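Local atomic coordinates of ectoine dioxygenase (Sphingopyxis alaskensis, PDB entry 4MHR), a protein that catalyses the iron(II)- and 2-oxoglutarate-dependent hydroxylation of L-ectoine to 5-hydroxyectoine, a compatible solute that protects cells against osmotic stress. Residues Gln135-Tyr140 and Asn266-Tyr271; Leu170-Leu175 and Gly242-Phe247; Thr87-Pro92 and Ser99-His104. One frame throughout, in Å; residues are numbered along the deposited sequence.

All three contacts belong to one antiparallel sheet of the cupin core. Interaction 1 lies between the other two, with centres about 9 Å from interaction 2 and about 10 Å from interaction 3. Interactions 2 and 3 do not touch; their nearest atoms are about 8 Å apart. Strands 264-273 and 169-175 are neighbours and join interactions 1 and 2, with Leu269 O 2.8 Å from Met172 N. Strands 131-141 and 97-101 join interactions 1 and 3, with Leu138 N 2.8 Å from Ile100 O. Gln135 of interaction 1 binds L-ectoine. Phe247 of interaction 2 lies about 4 Å from the iron ligand His253, side chain to side chain.

Interaction 1 (Gln135-Tyr140 and Asn266-Tyr271); sequences QSRLNY and NAFLVY
Gln135-Tyr140 and Asn266-Tyr271 run antiparallel as neighbouring strands, their axes 4.8 Å apart at closest approach, with Arg137 and Phe268 a hydrogen-bonded pair in the middle of the paired segments (Phe268 N to Arg137 O 2.8 Å) and Asn139 and Asn266 the next.

The side chains of Gln135, Arg137, Asn139, Asn266, Phe268 and Val270 share one face of the sheet. Phe268 is central among them. CG of Phe268 stands anti to its own backbone N (chi1 179°), and the ring runs alongside Arg137. CD of Arg137 approaches obliquely, 3.7 Å from ring atom CD2 of Phe268. The guanidinium plane is steeply turned against the ring, at 81°, and NH2 of Arg137 is hydrogen-bonded to Ser99. The Gln135 side chain crosses that of Phe268 at a slant, with amide and ring planes 43° apart. Its OE1 lies at the edge, in the ring plane, 3.5 Å from CE2 of Phe268. The NE2 of the same amide is hydrogen-bonded to Leu292 O. Val270 CG2 touches Gln135 CB at 4.2 Å, and both side chains also reach Trp158, which is important for ectoine stabilization.

Leu138, Ala267, Ser136 and Leu269 occupy the other face. Leu138 CD1 lies 3.3 Å from Asn266 O, and its side chain packs on helix 63-78. Ser136 CB meets Leu269 CD2 at 3.9 Å.

The two faces thus differ in chemistry. Leu138 and Leu269 turn toward covering helices, whereas Gln135, Phe268 and Val270 face the active site. Phe268 also touches the iron ligand Asp154. Gln135 is a residue that binds L-ectoine; the bond from its NE2 to Leu292 probably limits rotation of the side-chain amide and helps keep OE1 at the edge of the Phe268 ring.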
ATOM      1  N   GLN A 135       5.172   2.902  -6.593  1.00 25.96           N
ATOM      2  CA  GLN A 135       6.095   2.969  -5.467  1.00 26.82           C
ATOM      3  C   GLN A 135       6.159   1.587  -4.937  1.00 25.40           C
ATOM      4  O   GLN A 135       5.150   0.878  -4.963  1.00 25.76           O
ATOM      5  CB  GLN A 135       5.512   3.859  -4.378  1.00 33.44           C
ATOM      6  CG  GLN A 135       6.362   3.930  -3.117  1.00 38.00           C
ATOM      7  CD  GLN A 135       5.624   4.653  -2.015  1.00 40.82           C
ATOM      8  OE1 GLN A 135       5.024   4.027  -1.105  1.00 40.45           O
ATOM      9  NE2 GLN A 135       5.598   5.965  -2.117  1.00 39.94           N
ATOM     10  N   SER A 136       7.291   1.205  -4.367  1.00 26.87           N
ATOM     11  CA  SER A 136       7.440  -0.038  -3.609  1.00 26.36           C
ATOM     12  C   SER A 136       8.317   0.178  -2.385  1.00 30.75           C
ATOM     13  O   SER A 136       9.126   1.137  -2.343  1.00 25.48           O
ATOM     14  CB  SER A 136       8.011  -1.143  -4.461  1.00 28.85           C
ATOM     15  OG  SER A 136       9.360  -0.936  -4.842  1.00 28.65           O
ATOM     16  N   ARG A 137       8.159  -0.664  -1.362  1.00 27.29           N
ATOM     17  CA  ARG A 137       9.017  -0.498  -0.155  1.00 33.18           C
ATOM     18  C   ARG A 137       9.101  -1.809   0.518  1.00 30.83           C
ATOM     19  O   ARG A 137       8.069  -2.488   0.627  1.00 32.36           O
ATOM     20  CB  ARG A 137       8.449   0.376   0.957  1.00 30.35           C
ATOM     21  CG  ARG A 137       7.805   1.659   0.671  1.00 44.47           C
ATOM     22  CD  ARG A 137       6.861   2.042   1.818  1.00 46.14           C
ATOM     23  NE  ARG A 137       7.581   2.360   3.032  1.00 55.12           N
ATOM     24  CZ  ARG A 137       7.412   3.463   3.770  1.00 61.10           C
ATOM     25  NH1 ARG A 137       6.522   4.400   3.438  1.00 57.67           N
ATOM     26  NH2 ARG A 137       8.149   3.625   4.865  1.00 54.24           N
ATOM     27  N   LEU A 138      10.283  -2.110   1.041  1.00 33.05           N
ATOM     28  CA  LEU A 138      10.491  -3.199   1.983  1.00 31.27           C
ATOM     29  C   LEU A 138      10.603  -2.535   3.345  1.00 33.99           C
ATOM     30  O   LEU A 138      11.435  -1.609   3.584  1.00 36.34           O
ATOM     31  CB  LEU A 138      11.674  -4.064   1.637  1.00 33.78           C
ATOM     32  CG  LEU A 138      12.093  -5.074   2.734  1.00 37.27           C
ATOM     33  CD1 LEU A 138      11.031  -6.046   3.151  1.00 37.97           C
ATOM     34  CD2 LEU A 138      13.358  -5.809   2.349  1.00 37.84           C
ATOM     35  N   ASN A 139       9.690  -2.936   4.218  1.00 30.75           N
ATOM     36  CA  ASN A 139       9.594  -2.380   5.572  1.00 34.28           C
ATOM     37  C   ASN A 139       9.963  -3.381   6.650  1.00 37.86           C
ATOM     38  O   ASN A 139       9.569  -4.554   6.568  1.00 36.43           O
ATOM     39  CB  ASN A 139       8.184  -1.942   5.853  1.00 33.91           C
ATOM     40  CG  ASN A 139       7.709  -0.899   4.889  1.00 41.48           C
ATOM     41  OD1 ASN A 139       6.651  -1.031   4.226  1.00 42.88           O
ATOM     42  ND2 ASN A 139       8.481   0.160   4.792  1.00 42.32           N
ATOM     43  N   TYR A 140      10.652  -2.879   7.674  1.00 36.74           N
ATOM     44  CA  TYR A 140      11.030  -3.642   8.874  1.00 36.96           C
ATOM     45  C   TYR A 140      10.808  -2.796  10.095  1.00 43.49           C
ATOM     46  O   TYR A 140      11.324  -1.669  10.208  1.00 41.52           O
ATOM     47  CB  TYR A 140      12.460  -3.995   8.828  1.00 40.84           C
ATOM     48  CG  TYR A 140      12.918  -4.726  10.057  1.00 43.63           C
ATOM     49  CD1 TYR A 140      13.556  -4.046  11.130  1.00 43.96           C
ATOM     50  CD2 TYR A 140      12.711  -6.073  10.162  1.00 39.11           C
ATOM     51  CE1 TYR A 140      13.970  -4.740  12.241  1.00 45.98           C
ATOM     52  CE2 TYR A 140      13.107  -6.767  11.274  1.00 41.63           C
ATOM     53  CZ  TYR A 140      13.741  -6.117  12.281  1.00 41.65           C
ATOM     54  OH  TYR A 140      14.128  -6.863  13.331  1.00 52.23           O
ATOM     55  N   ASN A 266       7.173  -6.436   5.878  1.00 25.02           N
ATOM     56  CA  ASN A 266       6.363  -6.622   4.722  1.00 26.93           C
ATOM     57  C   ASN A 266       7.006  -5.992   3.545  1.00 30.64           C
ATOM     58  O   ASN A 266       7.894  -5.085   3.700  1.00 31.33           O
ATOM     59  CB  ASN A 266       4.990  -6.019   4.945  1.00 33.39           C
ATOM     60  CG  ASN A 266       4.999  -4.521   4.860  1.00 37.13           C
ATOM     61  OD1 ASN A 266       5.819  -3.872   5.466  1.00 45.46           O
ATOM     62  ND2 ASN A 266       4.130  -3.971   4.039  1.00 43.79           N
ATOM     63  N   ALA A 267       6.614  -6.511   2.378  1.00 25.19           N
ATOM     64  CA  ALA A 267       6.864  -5.880   1.105  1.00 27.88           C
ATOM     65  C   ALA A 267       5.565  -5.165   0.673  1.00 29.95           C
ATOM     66  O   ALA A 267       4.503  -5.790   0.570  1.00 29.01           O
ATOM     67  CB  ALA A 267       7.270  -6.954   0.107  1.00 27.91           C
ATOM     68  N   PHE A 268       5.655  -3.873   0.404  1.00 26.07           N
ATOM     69  CA  PHE A 268       4.546  -3.020   0.070  1.00 26.17           C
ATOM     70  C   PHE A 268       4.683  -2.661  -1.414  1.00 30.49           C
ATOM     71  O   PHE A 268       5.663  -2.016  -1.791  1.00 29.71           O
ATOM     72  CB  PHE A 268       4.645  -1.795   0.970  1.00 30.23           C
ATOM     73  CG  PHE A 268       3.591  -0.761   0.785  1.00 44.19           C
ATOM     74  CD1 PHE A 268       2.304  -0.968   1.280  1.00 48.87           C
ATOM     75  CD2 PHE A 268       3.922   0.523   0.275  1.00 53.27           C
ATOM     76  CE1 PHE A 268       1.343   0.033   1.166  1.00 51.66           C
ATOM     77  CE2 PHE A 268       2.956   1.526   0.185  1.00 59.79           C
ATOM     78  CZ  PHE A 268       1.648   1.273   0.614  1.00 49.29           C
ATOM     79  N   LEU A 269       3.699  -3.038  -2.227  1.00 24.60           N
ATOM     80  CA  LEU A 269       3.687  -2.740  -3.671  1.00 27.39           C
ATOM     81  C   LEU A 269       2.503  -1.850  -4.008  1.00 27.17           C
ATOM     82  O   LEU A 269       1.388  -2.214  -3.672  1.00 25.69           O
ATOM     83  CB  LEU A 269       3.603  -4.041  -4.439  1.00 26.87           C
ATOM     84  CG  LEU A 269       4.703  -5.071  -4.169  1.00 30.84           C
ATOM     85  CD1 LEU A 269       4.421  -6.408  -4.820  1.00 34.49           C
ATOM     86  CD2 LEU A 269       6.026  -4.533  -4.714  1.00 38.96           C
ATOM     87  N   VAL A 270       2.735  -0.685  -4.612  1.00 24.12           N
ATOM     88  CA  VAL A 270       1.672   0.165  -5.061  1.00 24.63           C
ATOM     89  C   VAL A 270       1.497   0.043  -6.566  1.00 25.55           C
ATOM     90  O   VAL A 270       2.382   0.423  -7.354  1.00 26.91           O
ATOM     91  CB  VAL A 270       1.890   1.639  -4.663  1.00 26.57           C
ATOM     92  CG1 VAL A 270       0.713   2.511  -5.102  1.00 26.69           C
ATOM     93  CG2 VAL A 270       2.127   1.769  -3.152  1.00 28.88           C
ATOM     94  N   TYR A 271       0.314  -0.424  -6.965  1.00 24.82           N
ATOM     95  CA  TYR A 271      -0.067  -0.560  -8.395  1.00 24.09           C
ATOM     96  C   TYR A 271      -0.912   0.636  -8.759  1.00 23.54           C
ATOM     97  O   TYR A 271      -1.864   0.991  -8.047  1.00 25.32           O
ATOM     98  CB  TYR A 271      -0.828  -1.877  -8.605  1.00 23.91           C
ATOM     99  CG  TYR A 271      -0.066  -3.131  -8.370  1.00 24.20           C
ATOM    100  CD1 TYR A 271       0.601  -3.788  -9.429  1.00 26.00           C
ATOM    101  CD2 TYR A 271       0.039  -3.686  -7.108  1.00 27.35           C
ATOM    102  CE1 TYR A 271       1.303  -4.995  -9.208  1.00 27.37           C
ATOM    103  CE2 TYR A 271       0.772  -4.870  -6.881  1.00 26.19           C
ATOM    104  CZ  TYR A 271       1.432  -5.483  -7.932  1.00 27.08           C
ATOM    105  OH  TYR A 271       2.119  -6.639  -7.716  1.00 27.98           O
TER

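Interaction 2 (Leu170-Leu175 and Gly242-Phe247); sequences LSMSVL and GTVILF
Ser171 CB sits over one face of the Phe247 ring in a CH-pi contact, 3.9 Å from the centroid and 16° off the ring normal. It is offset toward the rim, nearest CZ. CG of Phe247 lies between its own backbone N and carbonyl carbon (chi1 60°), which brings the ring toward Ser171 on the neighbouring strand. The ring also meets the imidazole of the iron ligand His253, and it touches Phe268. Were Phe247 an alanine, Ser171 CB would probably lose its aromatic cover and a gap open beside His253.

The two segments are adjacent antiparallel strands of the large cupin sheet. Paired backbone bonds join Ser171 with Phe247 and Ser173 with Ile245; Ser173 N to Ile245 O measures 2.8 Å. At the end of the pairing, Leu175 N bonds to Thr243 O and Gly242 N to Leu175 O.

Met172 and Leu246 lie side by side on the face away from Phe247, with SD of Met172 4.0 Å from CG of Leu246. Helix 117-127 covers both. Met172 CB also packs on Val244 CG1 at 4.0 Å. The Leu175 side chain lies alongside that of Thr243, with CD1 of Leu175 4.0 Å from CB of Thr243.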
ATOM      1  N   LEU A 170      -3.931   1.012  -6.009  1.00 21.50           N
ATOM      2  CA  LEU A 170      -4.064   0.226  -4.801  1.00 26.03           C
ATOM      3  C   LEU A 170      -2.743  -0.256  -4.266  1.00 27.48           C
ATOM      4  O   LEU A 170      -1.710  -0.338  -5.021  1.00 26.38           O
ATOM      5  CB  LEU A 170      -4.960  -0.942  -5.021  1.00 30.27           C
ATOM      6  CG  LEU A 170      -4.586  -1.958  -6.040  1.00 31.18           C
ATOM      7  CD1 LEU A 170      -3.632  -2.981  -5.484  1.00 36.71           C
ATOM      8  CD2 LEU A 170      -5.844  -2.721  -6.365  1.00 41.05           C
ATOM      9  N   SER A 171      -2.746  -0.563  -2.972  1.00 22.51           N
ATOM     10  CA  SER A 171      -1.537  -1.106  -2.338  1.00 23.25           C
ATOM     11  C   SER A 171      -1.707  -2.549  -1.971  1.00 26.36           C
ATOM     12  O   SER A 171      -2.824  -3.008  -1.589  1.00 24.58           O
ATOM     13  CB  SER A 171      -1.221  -0.323  -1.080  1.00 26.37           C
ATOM     14  OG  SER A 171      -1.078   1.042  -1.465  1.00 28.02           O
ATOM     15  N   MET A 172      -0.654  -3.305  -2.163  1.00 21.11           N
ATOM     16  CA  MET A 172      -0.592  -4.646  -1.584  1.00 26.66           C
ATOM     17  C   MET A 172       0.551  -4.838  -0.565  1.00 28.60           C
ATOM     18  O   MET A 172       1.720  -4.524  -0.863  1.00 29.54           O
ATOM     19  CB  MET A 172      -0.414  -5.649  -2.663  1.00 27.99           C
ATOM     20  CG  MET A 172      -1.341  -5.473  -3.786  1.00 26.81           C
ATOM     21  SD  MET A 172      -1.512  -7.007  -4.691  1.00 32.06           S
ATOM     22  CE  MET A 172      -2.336  -6.345  -6.093  1.00 25.25           C
ATOM     23  N   SER A 173       0.215  -5.325   0.643  1.00 29.39           N
ATOM     24  CA  SER A 173       1.189  -5.615   1.694  1.00 26.46           C
ATOM     25  C   SER A 173       1.351  -7.125   1.768  1.00 28.02           C
ATOM     26  O   SER A 173       0.399  -7.829   2.092  1.00 29.08           O
ATOM     27  CB  SER A 173       0.755  -5.000   3.031  1.00 29.23           C
ATOM     28  OG  SER A 173       1.749  -5.307   4.021  1.00 33.70           O
ATOM     29  N   VAL A 174       2.503  -7.657   1.350  1.00 25.14           N
ATOM     30  CA  VAL A 174       2.782  -9.101   1.472  1.00 25.80           C
ATOM     31  C   VAL A 174       3.529  -9.306   2.784  1.00 26.45           C
ATOM     32  O   VAL A 174       4.663  -8.808   2.945  1.00 27.65           O
ATOM     33  CB  VAL A 174       3.708  -9.542   0.340  1.00 26.51           C
ATOM     34  CG1 VAL A 174       4.036 -11.008   0.396  1.00 30.29           C
ATOM     35  CG2 VAL A 174       3.171  -9.116  -0.968  1.00 27.30           C
ATOM     36  N   LEU A 175       2.889  -9.971   3.730  1.00 25.47           N
ATOM     37  CA  LEU A 175       3.473 -10.151   5.079  1.00 29.14           C
ATOM     38  C   LEU A 175       4.652 -11.138   5.050  1.00 28.65           C
ATOM     39  O   LEU A 175       4.580 -12.181   4.427  1.00 26.34           O
ATOM     40  CB  LEU A 175       2.454 -10.625   6.088  1.00 28.39           C
ATOM     41  CG  LEU A 175       1.176  -9.821   6.177  1.00 33.54           C
ATOM     42  CD1 LEU A 175       0.358 -10.427   7.308  1.00 33.73           C
ATOM     43  CD2 LEU A 175       1.410  -8.348   6.408  1.00 38.16           C
ATOM     44  N   GLY A 242       3.339 -14.452   3.970  1.00 29.25           N
ATOM     45  CA  GLY A 242       2.786 -14.842   2.668  1.00 29.55           C
ATOM     46  C   GLY A 242       1.353 -14.344   2.436  1.00 25.72           C
ATOM     47  O   GLY A 242       0.941 -14.191   1.302  1.00 29.62           O
ATOM     48  N   THR A 243       0.657 -14.021   3.508  1.00 27.56           N
ATOM     49  CA  THR A 243      -0.663 -13.316   3.460  1.00 27.71           C
ATOM     50  C   THR A 243      -0.548 -11.959   2.798  1.00 28.72           C
ATOM     51  O   THR A 243       0.427 -11.246   3.022  1.00 27.45           O
ATOM     52  CB  THR A 243      -1.288 -13.138   4.885  1.00 32.56           C
ATOM     53  OG1 THR A 243      -1.445 -14.406   5.512  1.00 33.58           O
ATOM     54  CG2 THR A 243      -2.670 -12.428   4.842  1.00 29.46           C
ATOM     55  N   VAL A 244      -1.512 -11.623   1.930  1.00 25.38           N
ATOM     56  CA  VAL A 244      -1.494 -10.354   1.211  1.00 25.62           C
ATOM     57  C   VAL A 244      -2.681  -9.545   1.575  1.00 26.54           C
ATOM     58  O   VAL A 244      -3.820 -10.057   1.550  1.00 26.62           O
ATOM     59  CB  VAL A 244      -1.472 -10.531  -0.295  1.00 28.26           C
ATOM     60  CG1 VAL A 244      -1.190  -9.182  -1.003  1.00 29.12           C
ATOM     61  CG2 VAL A 244      -0.364 -11.473  -0.688  1.00 28.97           C
ATOM     62  N   ILE A 245      -2.435  -8.331   2.020  1.00 22.87           N
ATOM     63  CA  ILE A 245      -3.497  -7.402   2.437  1.00 24.47           C
ATOM     64  C   ILE A 245      -3.565  -6.377   1.321  1.00 24.25           C
ATOM     65  O   ILE A 245      -2.535  -5.758   0.985  1.00 24.12           O
ATOM     66  CB  ILE A 245      -3.237  -6.709   3.788  1.00 24.22           C
ATOM     67  CG1 ILE A 245      -3.183  -7.760   4.882  1.00 30.00           C
ATOM     68  CG2 ILE A 245      -4.372  -5.791   4.093  1.00 26.75           C
ATOM     69  CD1 ILE A 245      -2.688  -7.184   6.175  1.00 35.39           C
ATOM     70  N   LEU A 246      -4.716  -6.295   0.640  1.00 20.85           N
ATOM     71  CA  LEU A 246      -4.829  -5.376  -0.522  1.00 23.79           C
ATOM     72  C   LEU A 246      -5.730  -4.215  -0.091  1.00 23.89           C
ATOM     73  O   LEU A 246      -6.819  -4.440   0.494  1.00 25.35           O
ATOM     74  CB  LEU A 246      -5.541  -5.999  -1.672  1.00 31.40           C
ATOM     75  CG  LEU A 246      -4.889  -6.954  -2.610  1.00 39.99           C
ATOM     76  CD1 LEU A 246      -4.772  -8.299  -1.917  1.00 38.62           C
ATOM     77  CD2 LEU A 246      -5.705  -7.046  -3.863  1.00 39.46           C
ATOM     78  N   PHE A 247      -5.324  -2.997  -0.365  1.00 23.02           N
ATOM     79  CA  PHE A 247      -6.177  -1.859   0.020  1.00 24.40           C
ATOM     80  C   PHE A 247      -6.183  -0.709  -0.969  1.00 22.92           C
ATOM     81  O   PHE A 247      -5.163  -0.405  -1.628  1.00 20.10           O
ATOM     82  CB  PHE A 247      -5.960  -1.454   1.468  1.00 29.64           C
ATOM     83  CG  PHE A 247      -4.582  -1.027   1.837  1.00 29.08           C
ATOM     84  CD1 PHE A 247      -3.625  -1.956   2.166  1.00 31.41           C
ATOM     85  CD2 PHE A 247      -4.244   0.343   1.915  1.00 34.69           C
ATOM     86  CE1 PHE A 247      -2.334  -1.562   2.531  1.00 35.64           C
ATOM     87  CE2 PHE A 247      -2.953   0.762   2.304  1.00 34.68           C
ATOM     88  CZ  PHE A 247      -1.997  -0.183   2.642  1.00 36.26           C
TER

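Interaction 3 (Thr87-Pro92 and Ser99-His104); sequences TIVTEP and SIFEIH
Val89 packs closely against Phe101 in the beta hairpin of strands 88-90 and 97-101, on the face that Val89 shares with Ser99. CG2 of Val89 stands beside its own backbone N, anti to the carbonyl carbon, which brings it to the edge of the Phe101 ring, in its plane, 3.6 Å from CE2. Thr87 O lies at the same ring's edge, and it also accepts a nearly straight 3.0 Å bond from Phe101 N. Val89 N donates a nearly straight 2.7 Å hydrogen bond to Ser99 O. Phe101 is buried and also touches Arg137 and Leu292; its side chain lies about 4 Å from that of Gln135, which binds L-ectoine.

The other face is looser. Ile88 and Ile100 lie side by side with a single close approach, CD1 of Ile88 to CG1 of Ile100 at 4.0 Å. Ile88, like Val89, is partly exposed. Contact between the segments ends beyond Val89, toward the turn, where Pro92 is exposed to solvent.

At the opposite end, Glu102 takes the N-cap position of helix 103-106, and its carboxylate forms a salt bridge with Arg294. Thr87 OG1 is hydrogen-bonded to Asp84 O, while CB of Thr87 rests 3.5 Å from Phe101 O.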
ATOM      1  N   THR A  87      17.667   5.466  -1.378  1.00 37.11           N
ATOM      2  CA  THR A  87      16.378   4.731  -1.210  1.00 38.75           C
ATOM      3  C   THR A  87      16.172   4.204   0.239  1.00 41.16           C
ATOM      4  O   THR A  87      15.125   3.618   0.571  1.00 35.58           O
ATOM      5  CB  THR A  87      16.232   3.601  -2.208  1.00 31.78           C
ATOM      6  OG1 THR A  87      17.171   2.546  -1.938  1.00 28.22           O
ATOM      7  CG2 THR A  87      16.365   4.099  -3.702  1.00 33.92           C
ATOM      8  N   ILE A  88      17.162   4.426   1.110  1.00 37.97           N
ATOM      9  CA  ILE A  88      17.153   3.750   2.433  1.00 37.67           C
ATOM     10  C   ILE A  88      16.653   4.715   3.445  1.00 36.74           C
ATOM     11  O   ILE A  88      17.116   5.870   3.453  1.00 39.14           O
ATOM     12  CB  ILE A  88      18.570   3.273   2.803  1.00 42.19           C
ATOM     13  CG1 ILE A  88      19.181   2.507   1.629  1.00 42.86           C
ATOM     14  CG2 ILE A  88      18.599   2.553   4.149  1.00 39.46           C
ATOM     15  CD1 ILE A  88      19.059   1.039   1.698  1.00 49.58           C
ATOM     16  N   VAL A  89      15.665   4.303   4.253  1.00 32.69           N
ATOM     17  CA  VAL A  89      15.195   5.089   5.375  1.00 33.78           C
ATOM     18  C   VAL A  89      15.597   4.365   6.656  1.00 36.83           C
ATOM     19  O   VAL A  89      15.324   3.139   6.851  1.00 32.29           O
ATOM     20  CB  VAL A  89      13.670   5.321   5.346  1.00 41.05           C
ATOM     21  CG1 VAL A  89      13.195   6.118   6.586  1.00 39.97           C
ATOM     22  CG2 VAL A  89      13.294   6.034   4.055  1.00 44.54           C
ATOM     23  N   THR A  90      16.262   5.111   7.526  1.00 32.41           N
ATOM     24  CA  THR A  90      16.795   4.566   8.740  1.00 35.91           C
ATOM     25  C   THR A  90      16.009   5.108   9.912  1.00 41.88           C
ATOM     26  O   THR A  90      15.275   6.118   9.770  1.00 40.78           O
ATOM     27  CB  THR A  90      18.294   4.913   8.883  1.00 38.20           C
ATOM     28  OG1 THR A  90      18.414   6.296   9.076  1.00 38.31           O
ATOM     29  CG2 THR A  90      19.084   4.542   7.662  1.00 37.14           C
ATOM     30  N   GLU A  91      16.136   4.462  11.074  1.00 42.46           N
ATOM     31  CA  GLU A  91      15.653   5.072  12.337  1.00 55.53           C
ATOM     32  C   GLU A  91      16.255   6.491  12.454  1.00 49.85           C
ATOM     33  O   GLU A  91      17.350   6.715  11.961  1.00 54.21           O
ATOM     34  CB  GLU A  91      16.036   4.201  13.558  1.00 60.51           C
ATOM     35  CG  GLU A  91      15.380   4.612  14.879  1.00 73.44           C
ATOM     36  CD  GLU A  91      13.855   4.416  14.894  1.00 83.42           C
ATOM     37  OE1 GLU A  91      13.321   3.559  14.143  1.00 90.25           O
ATOM     38  OE2 GLU A  91      13.167   5.113  15.678  1.00104.84           O
ATOM     39  N   PRO A  92      15.534   7.465  13.044  1.00 56.89           N
ATOM     40  CA  PRO A  92      16.008   8.870  12.994  1.00 57.63           C
ATOM     41  C   PRO A  92      17.451   9.225  13.427  1.00 56.80           C
ATOM     42  O   PRO A  92      18.115  10.001  12.717  1.00 76.60           O
ATOM     43  CB  PRO A  92      14.979   9.586  13.874  1.00 57.41           C
ATOM     44  CG  PRO A  92      13.708   8.852  13.497  1.00 56.53           C
ATOM     45  CD  PRO A  92      14.129   7.419  13.520  1.00 54.63           C
ATOM     46  N   SER A  99      13.012   1.229   6.205  1.00 33.61           N
ATOM     47  CA  SER A  99      12.474   0.999   4.830  1.00 35.79           C
ATOM     48  C   SER A  99      13.523   1.138   3.700  1.00 38.35           C
ATOM     49  O   SER A  99      14.407   2.013   3.744  1.00 36.65           O
ATOM     50  CB  SER A  99      11.381   1.994   4.466  1.00 34.93           C
ATOM     51  OG  SER A  99      10.392   2.058   5.441  1.00 41.36           O
ATOM     52  N   ILE A 100      13.367   0.279   2.705  1.00 29.95           N
ATOM     53  CA  ILE A 100      14.020   0.366   1.403  1.00 33.14           C
ATOM     54  C   ILE A 100      12.962   0.590   0.273  1.00 33.75           C
ATOM     55  O   ILE A 100      12.096  -0.275   0.048  1.00 32.52           O
ATOM     56  CB  ILE A 100      14.791  -0.901   1.107  1.00 28.67           C
ATOM     57  CG1 ILE A 100      15.786  -1.279   2.218  1.00 33.65           C
ATOM     58  CG2 ILE A 100      15.573  -0.777  -0.212  1.00 32.16           C
ATOM     59  CD1 ILE A 100      16.334  -2.699   2.085  1.00 31.56           C
ATOM     60  N   PHE A 101      12.988   1.768  -0.336  1.00 32.85           N
ATOM     61  CA  PHE A 101      12.089   2.147  -1.461  1.00 33.11           C
ATOM     62  C   PHE A 101      12.627   1.595  -2.763  1.00 33.15           C
ATOM     63  O   PHE A 101      13.804   1.229  -2.838  1.00 30.86           O
ATOM     64  CB  PHE A 101      11.959   3.669  -1.558  1.00 33.56           C
ATOM     65  CG  PHE A 101      11.053   4.270  -0.518  1.00 37.30           C
ATOM     66  CD1 PHE A 101       9.694   4.396  -0.754  1.00 35.81           C
ATOM     67  CD2 PHE A 101      11.549   4.688   0.718  1.00 40.53           C
ATOM     68  CE1 PHE A 101       8.858   4.955   0.182  1.00 42.68           C
ATOM     69  CE2 PHE A 101      10.702   5.227   1.677  1.00 43.00           C
ATOM     70  CZ  PHE A 101       9.352   5.371   1.408  1.00 44.34           C
ATOM     71  N   GLU A 102      11.770   1.464  -3.759  1.00 31.95           N
ATOM     72  CA  GLU A 102      12.168   0.987  -5.089  1.00 32.33           C
ATOM     73  C   GLU A 102      12.666  -0.432  -5.086  1.00 35.33           C
ATOM     74  O   GLU A 102      13.508  -0.850  -5.931  1.00 37.66           O
ATOM     75  CB  GLU A 102      13.211   1.936  -5.717  1.00 30.71           C
ATOM     76  CG  GLU A 102      12.660   3.284  -6.097  1.00 37.70           C
ATOM     77  CD  GLU A 102      11.786   3.121  -7.352  1.00 48.94           C
ATOM     78  OE1 GLU A 102      12.346   2.751  -8.407  1.00 53.41           O
ATOM     79  OE2 GLU A 102      10.540   3.274  -7.275  1.00 51.40           O
ATOM     80  N   ILE A 103      12.154  -1.244  -4.179  1.00 31.21           N
ATOM     81  CA  ILE A 103      12.595  -2.632  -4.185  1.00 36.40           C
ATOM     82  C   ILE A 103      12.270  -3.400  -5.446  1.00 35.84           C
ATOM     83  O   ILE A 103      12.951  -4.375  -5.783  1.00 36.32           O
ATOM     84  CB  ILE A 103      12.075  -3.494  -3.035  1.00 39.02           C
ATOM     85  CG1 ILE A 103      10.553  -3.386  -2.885  1.00 34.71           C
ATOM     86  CG2 ILE A 103      12.777  -3.150  -1.764  1.00 39.20           C
ATOM     87  CD1 ILE A 103      10.026  -4.400  -1.883  1.00 39.55           C
ATOM     88  N   HIS A 104      11.209  -3.000  -6.111  1.00 32.77           N
ATOM     89  CA  HIS A 104      10.827  -3.665  -7.319  1.00 35.66           C
ATOM     90  C   HIS A 104      11.857  -3.368  -8.425  1.00 41.42           C
ATOM     91  O   HIS A 104      11.941  -4.122  -9.365  1.00 43.78           O
ATOM     92  CB  HIS A 104       9.417  -3.221  -7.753  1.00 29.77           C
ATOM     93  CG  HIS A 104       9.376  -1.823  -8.284  1.00 30.25           C
ATOM     94  ND1 HIS A 104       9.558  -0.713  -7.496  1.00 33.96           N
ATOM     95  CD2 HIS A 104       9.233  -1.356  -9.547  1.00 31.85           C
ATOM     96  CE1 HIS A 104       9.485   0.377  -8.234  1.00 31.24           C
ATOM     97  NE2 HIS A 104       9.276   0.011  -9.479  1.00 36.29           N
TER